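Local coordinates for Cobalt/magnesium transport protein CorA (Methanocaldococcus jannaschii, PDB 4EGW), which mediates magnesium influx as a homopentameric channel that alternates between open and closed states, inactive when cytoplasmic magnesium is high and activated when it is low, at residues K39-I43 / K65-K69; Y169-L173 / F209-L213. All coordinates share one frame; numbering follows the deposited sequence.

Contact 1 (K39-I43 / K65-K69); sequences KLDEI and KLSKK. With PGO (S-1,2-propanediol), chain R.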
loop_
_atom_site.group_PDB
_atom_site.type_symbol
_atom_site.label_atom_id
_atom_site.label_comp_id
_atom_site.label_asym_id
_atom_site.label_seq_id
_atom_site.Cartn_x
_atom_site.Cartn_y
_atom_site.Cartn_z
ATOM N N LYS A 39 -13.286 21.162 -18.007
ATOM C CA LYS A 39 -13.461 22.604 -18.303
ATOM C C LYS A 39 -13.712 23.634 -17.211
ATOM O O LYS A 39 -14.817 24.160 -17.078
ATOM C CB LYS A 39 -14.466 22.854 -19.441
ATOM C CG LYS A 39 -14.569 24.352 -19.804
ATOM C CD LYS A 39 -15.309 24.639 -21.110
ATOM C CE LYS A 39 -15.194 26.122 -21.480
ATOM N NZ LYS A 39 -15.858 26.484 -22.766
ATOM N N LEU A 40 -12.670 23.929 -16.440
ATOM C CA LEU A 40 -12.720 25.093 -15.571
ATOM C C LEU A 40 -12.602 26.374 -16.405
ATOM O O LEU A 40 -12.353 26.344 -17.608
ATOM C CB LEU A 40 -11.580 25.002 -14.542
ATOM C CG LEU A 40 -10.758 26.145 -13.909
ATOM C CD1 LEU A 40 -9.901 26.888 -14.926
ATOM C CD2 LEU A 40 -11.598 27.111 -13.086
ATOM N N ASP A 41 -12.778 27.487 -15.710
ATOM C CA ASP A 41 -12.859 28.856 -16.224
ATOM C C ASP A 41 -13.959 29.062 -17.264
ATOM O O ASP A 41 -14.020 30.108 -17.906
ATOM C CB ASP A 41 -11.495 29.285 -16.797
ATOM C CG ASP A 41 -11.619 30.206 -18.007
ATOM O OD1 ASP A 41 -11.736 31.437 -17.820
ATOM O OD2 ASP A 41 -11.603 29.703 -19.153
ATOM N N GLU A 42 -14.855 28.088 -17.403
ATOM C CA GLU A 42 -16.292 28.288 -17.424
ATOM C C GLU A 42 -16.843 27.075 -16.690
ATOM O O GLU A 42 -16.747 25.956 -17.198
ATOM C CB GLU A 42 -16.833 28.353 -18.856
ATOM C CG GLU A 42 -16.458 29.624 -19.640
ATOM C CD GLU A 42 -17.262 30.861 -19.234
ATOM O OE1 GLU A 42 -17.606 31.669 -20.128
ATOM O OE2 GLU A 42 -17.539 31.039 -18.029
ATOM N N ILE A 43 -17.444 27.271 -15.526
ATOM C CA ILE A 43 -18.246 26.216 -14.924
ATOM C C ILE A 43 -19.275 26.826 -14.000
ATOM O O ILE A 43 -19.000 27.811 -13.315
ATOM C CB ILE A 43 -17.419 25.154 -14.139
ATOM C CG1 ILE A 43 -17.445 25.429 -12.637
ATOM C CG2 ILE A 43 -15.993 25.030 -14.659
ATOM C CD1 ILE A 43 -16.797 24.332 -11.848
ATOM N N LYS A 65 -6.595 33.727 -11.627
ATOM C CA LYS A 65 -7.820 33.275 -12.280
ATOM C C LYS A 65 -8.579 32.336 -11.345
ATOM O O LYS A 65 -9.808 32.395 -11.230
ATOM C CB LYS A 65 -7.462 32.547 -13.584
ATOM C CG LYS A 65 -8.594 32.404 -14.589
ATOM C CD LYS A 65 -8.053 32.123 -15.996
ATOM C CE LYS A 65 -9.160 32.187 -17.045
ATOM N NZ LYS A 65 -8.650 32.338 -18.436
ATOM N N LEU A 66 -7.824 31.477 -10.668
ATOM C CA LEU A 66 -8.391 30.453 -9.806
ATOM C C LEU A 66 -9.058 31.052 -8.574
ATOM O O LEU A 66 -10.193 30.699 -8.231
ATOM C CB LEU A 66 -7.299 29.492 -9.379
ATOM C CG LEU A 66 -7.774 28.282 -8.591
ATOM C CD1 LEU A 66 -8.795 27.535 -9.420
ATOM C CD2 LEU A 66 -6.577 27.405 -8.268
ATOM N N SER A 67 -8.342 31.949 -7.903
ATOM C CA SER A 67 -8.912 32.648 -6.765
ATOM C C SER A 67 -10.195 33.307 -7.214
ATOM O O SER A 67 -11.230 33.172 -6.572
ATOM C CB SER A 67 -7.951 33.710 -6.241
ATOM O OG SER A 67 -8.673 34.774 -5.649
ATOM N N LYS A 68 -10.110 34.011 -8.341
ATOM C CA LYS A 68 -11.231 34.767 -8.864
ATOM C C LYS A 68 -12.425 33.850 -8.939
ATOM O O LYS A 68 -13.458 34.114 -8.334
ATOM C CB LYS A 68 -10.907 35.289 -10.266
ATOM C CG LYS A 68 -11.929 36.276 -10.833
ATOM C CD LYS A 68 -11.855 37.628 -10.128
ATOM C CE LYS A 68 -12.959 38.578 -10.595
ATOM N NZ LYS A 68 -12.800 39.038 -12.010
ATOM N N LYS A 69 -12.255 32.746 -9.651
ATOM C CA LYS A 69 -13.341 31.802 -9.876
ATOM C C LYS A 69 -13.866 31.189 -8.580
ATOM O O LYS A 69 -15.077 31.061 -8.393
ATOM C CB LYS A 69 -12.889 30.693 -10.828
ATOM C CG LYS A 69 -13.762 30.552 -12.068
ATOM C CD LYS A 69 -14.178 29.100 -12.291
ATOM C CE LYS A 69 -14.966 28.925 -13.576
ATOM N NZ LYS A 69 -15.140 27.488 -13.891
HETATM C C1 PGO R . -12.230 36.925 -3.765
HETATM C C2 PGO R . -11.672 37.348 -2.447
HETATM C C3 PGO R . -10.443 38.177 -2.636
HETATM O O1 PGO R . -11.334 36.592 -4.761
HETATM O O2 PGO R . -11.375 36.238 -1.686
#
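Lys69 and Leu40 lie alongside each other and run in opposite directions, the lysine reaching out from helix 60-70 while the leucine reaches back from the loop. Their meeting is apolar: Leu40 CD2 rests against the aliphatic stem, 3.4 Å from Lys69 CD. The lysine chain is bent at its second torsion (chi2 -130°) and extended beyond it, which carries CE past the leucine to 3.4 Å from Asp41 CA. Its amine thus ends inside the curl of residues 41-43, and the lysine chain crosses the Ile43 side chain at about a right angle. What the amine meets there is not an acceptor. As modelled, and doubtfully placed because it crowds the isoleucine side chain, Lys69 NZ lies 3.0 Å from Asp41 N and 2.8 Å from Ile43 N, both of them donors, so neither pair is a hydrogen bond. Opposite charge is near but not in contact, with Glu42 OE2 at 6.0 Å from Lys69 NZ; such a carboxylate might still ease the charge of the amine. One helical turn earlier, Lys65 leaves with CG opposite the backbone N (chi1 -161°) and stays extended to its end, crossing the Asp41 side chain obliquely. The result is a salt bridge, Asp41 OD1 to Lys65 NZ at 3.3 Å, less certain because OD1 is crowded in the model. Away from the loop, Ser67 OG bonds to Ile72 O, packs on helix 74-80 and makes a weak bond to a propanediol probably left from crystallisation. Two lysines one turn apart thus reach across a surface contact in the cytoplasmic alpha/beta domain of CorA, where the connection between strands 28-33 and 51-56 folds against the helix that follows the second strand.

Contact 2 (Y169-L173 / F209-L213); sequences YSRIL and FHKSL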
loop_
_atom_site.group_PDB
_atom_site.type_symbol
_atom_site.label_atom_id
_atom_site.label_comp_id
_atom_site.label_asym_id
_atom_site.label_seq_id
_atom_site.Cartn_x
_atom_site.Cartn_y
_atom_site.Cartn_z
ATOM N N TYR A 169 3.220 6.988 1.658
ATOM C CA TYR A 169 4.163 6.767 2.737
ATOM C C TYR A 169 4.376 5.285 2.988
ATOM O O TYR A 169 5.521 4.814 3.090
ATOM C CB TYR A 169 3.634 7.385 4.011
ATOM C CG TYR A 169 3.818 8.877 4.143
ATOM C CD1 TYR A 169 5.060 9.410 4.439
ATOM C CD2 TYR A 169 2.740 9.750 4.034
ATOM C CE1 TYR A 169 5.235 10.777 4.608
ATOM C CE2 TYR A 169 2.910 11.120 4.199
ATOM C CZ TYR A 169 4.159 11.620 4.490
ATOM O OH TYR A 169 4.352 12.966 4.660
ATOM N N SER A 170 3.265 4.561 3.103
ATOM C CA SER A 170 3.300 3.151 3.482
ATOM C C SER A 170 4.010 2.330 2.427
ATOM O O SER A 170 4.667 1.334 2.726
ATOM C CB SER A 170 1.894 2.597 3.693
ATOM O OG SER A 170 1.975 1.250 4.122
ATOM N N ARG A 171 3.876 2.755 1.183
ATOM C CA ARG A 171 4.538 2.067 0.097
ATOM C C ARG A 171 6.048 2.178 0.254
ATOM O O ARG A 171 6.783 1.210 0.084
ATOM C CB ARG A 171 4.108 2.677 -1.231
ATOM C CG ARG A 171 4.586 1.897 -2.434
ATOM C CD ARG A 171 5.749 2.583 -3.135
ATOM N NE ARG A 171 5.346 3.834 -3.771
ATOM C CZ ARG A 171 5.746 4.221 -4.981
ATOM N NH1 ARG A 171 6.557 3.452 -5.699
ATOM N NH2 ARG A 171 5.328 5.380 -5.478
ATOM N N ILE A 172 6.504 3.375 0.590
ATOM C CA ILE A 172 7.921 3.674 0.611
ATOM C C ILE A 172 8.613 3.116 1.852
ATOM O O ILE A 172 9.767 2.697 1.794
ATOM C CB ILE A 172 8.150 5.183 0.506
ATOM C CG1 ILE A 172 7.402 5.732 -0.715
ATOM C CG2 ILE A 172 9.631 5.488 0.431
ATOM C CD1 ILE A 172 7.114 7.234 -0.661
ATOM N N LEU A 173 7.911 3.108 2.973
ATOM C CA LEU A 173 8.442 2.463 4.164
ATOM C C LEU A 173 8.718 0.984 3.889
ATOM O O LEU A 173 9.838 0.495 4.067
ATOM C CB LEU A 173 7.466 2.613 5.329
ATOM C CG LEU A 173 7.280 4.025 5.893
ATOM C CD1 LEU A 173 5.842 4.257 6.274
ATOM C CD2 LEU A 173 8.210 4.254 7.083
ATOM N N PHE A 209 9.727 11.810 6.871
ATOM C CA PHE A 209 8.534 11.009 7.062
ATOM C C PHE A 209 8.054 11.083 8.486
ATOM O O PHE A 209 6.868 11.202 8.746
ATOM C CB PHE A 209 8.799 9.555 6.707
ATOM C CG PHE A 209 8.670 9.267 5.248
ATOM C CD1 PHE A 209 8.607 10.304 4.334
ATOM C CD2 PHE A 209 8.588 7.962 4.790
ATOM C CE1 PHE A 209 8.491 10.047 2.989
ATOM C CE2 PHE A 209 8.472 7.688 3.441
ATOM C CZ PHE A 209 8.416 8.725 2.536
ATOM N N HIS A 210 8.977 10.995 9.426
ATOM C CA HIS A 210 8.541 10.858 10.795
ATOM C C HIS A 210 7.909 12.157 11.269
ATOM O O HIS A 210 6.801 12.175 11.817
ATOM C CB HIS A 210 9.690 10.448 11.686
ATOM C CG HIS A 210 9.237 9.851 12.975
ATOM N ND1 HIS A 210 9.084 10.596 14.128
ATOM C CD2 HIS A 210 8.871 8.587 13.292
ATOM C CE1 HIS A 210 8.661 9.812 15.100
ATOM N NE2 HIS A 210 8.525 8.586 14.620
ATOM N N LYS A 211 8.627 13.247 11.039
ATOM C CA LYS A 211 8.095 14.580 11.261
ATOM C C LYS A 211 6.735 14.703 10.569
ATOM O O LYS A 211 5.748 15.115 11.185
ATOM C CB LYS A 211 9.061 15.608 10.672
ATOM C CG LYS A 211 9.501 16.705 11.612
ATOM C CD LYS A 211 10.274 17.764 10.828
ATOM C CE LYS A 211 10.432 19.066 11.592
ATOM N NZ LYS A 211 10.851 20.168 10.670
ATOM N N SER A 212 6.696 14.325 9.291
ATOM C CA SER A 212 5.506 14.506 8.458
ATOM C C SER A 212 4.334 13.706 8.982
ATOM O O SER A 212 3.243 14.237 9.166
ATOM C CB SER A 212 5.784 14.093 7.009
ATOM O OG SER A 212 6.441 15.121 6.288
ATOM N N LEU A 213 4.572 12.420 9.212
ATOM C CA LEU A 213 3.547 11.522 9.704
ATOM C C LEU A 213 3.066 11.987 11.058
ATOM O O LEU A 213 1.906 11.800 11.412
ATOM C CB LEU A 213 4.102 10.107 9.785
ATOM C CG LEU A 213 4.500 9.612 8.392
ATOM C CD1 LEU A 213 5.520 8.491 8.450
ATOM C CD2 LEU A 213 3.273 9.187 7.619
#
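Tyr169 turns the CD1-CE1 edge of its ring into the face of Phe209, a T-shaped pair with planes at 75° and centroids 4.7 Å apart. The closest atoms are Tyr169 CE1 and Phe209 CD1, at 3.4 Å. One face of the tyrosine takes the Leu213 methyl in a CH-pi contact, CD2 standing 3.5 Å from the centroid of the Tyr169 ring and only 12° off its normal. The tyrosine is set in this slot by its first torsion, which puts CG opposite the carbonyl carbon. Phe209 is bordered at its edge by Ile172, whose CD1 is 3.8 Å from Phe209 CZ, and more loosely by Leu173, with CG 4.3 Å from Phe209 CD2. These side chains fill the space between helices 156-186 and 193-225, the antiparallel pair known in CorA as the willow helices; here the local axes are 12.3 Å apart and run at 153°, a separation wide enough to lodge rings between them. The Tyr169 hydroxyl bonds to Lys101 O of strand 96-104, while Ser212 OG lies near that hydroxyl but is not hydrogen-bonded to it, and bonds instead to Thr111 OG1 of strand 110-119. With an alanine here, the Phe209 face and the Leu213 methyl would probably face a gap, and Lys101 O would lose its hydroxyl partner. Pro103 touches Tyr169, Ile172 and Phe209 from the sheet, and helix 233-270 meets Leu173 and Leu213 through Leu249 and Ile250. Arg171 NH1 forms a salt bridge with Asp178 OD2 of the second subunit.

Overall arrangement
From the N terminus, the chain passes strand 28-33 and the loop holding 39-43, builds strand 51-56 and comes back to that loop on helix 60-70, where contact 1 closes a short, local excursion of 21 residues. It then adds helix 74-80, the remaining strands of the sheet and helix 132-143 before contact 2 opens on helix 156-186. Contact 2 closes the helical hairpin made with helix 193-225, after which helix 233-270 follows. The two closures are in series, neither nested nor crossed, with centres about 34 Å apart. Contact 1 ties together surface elements beside the sheet; contact 2 lies at the buried junction of helices and sheet.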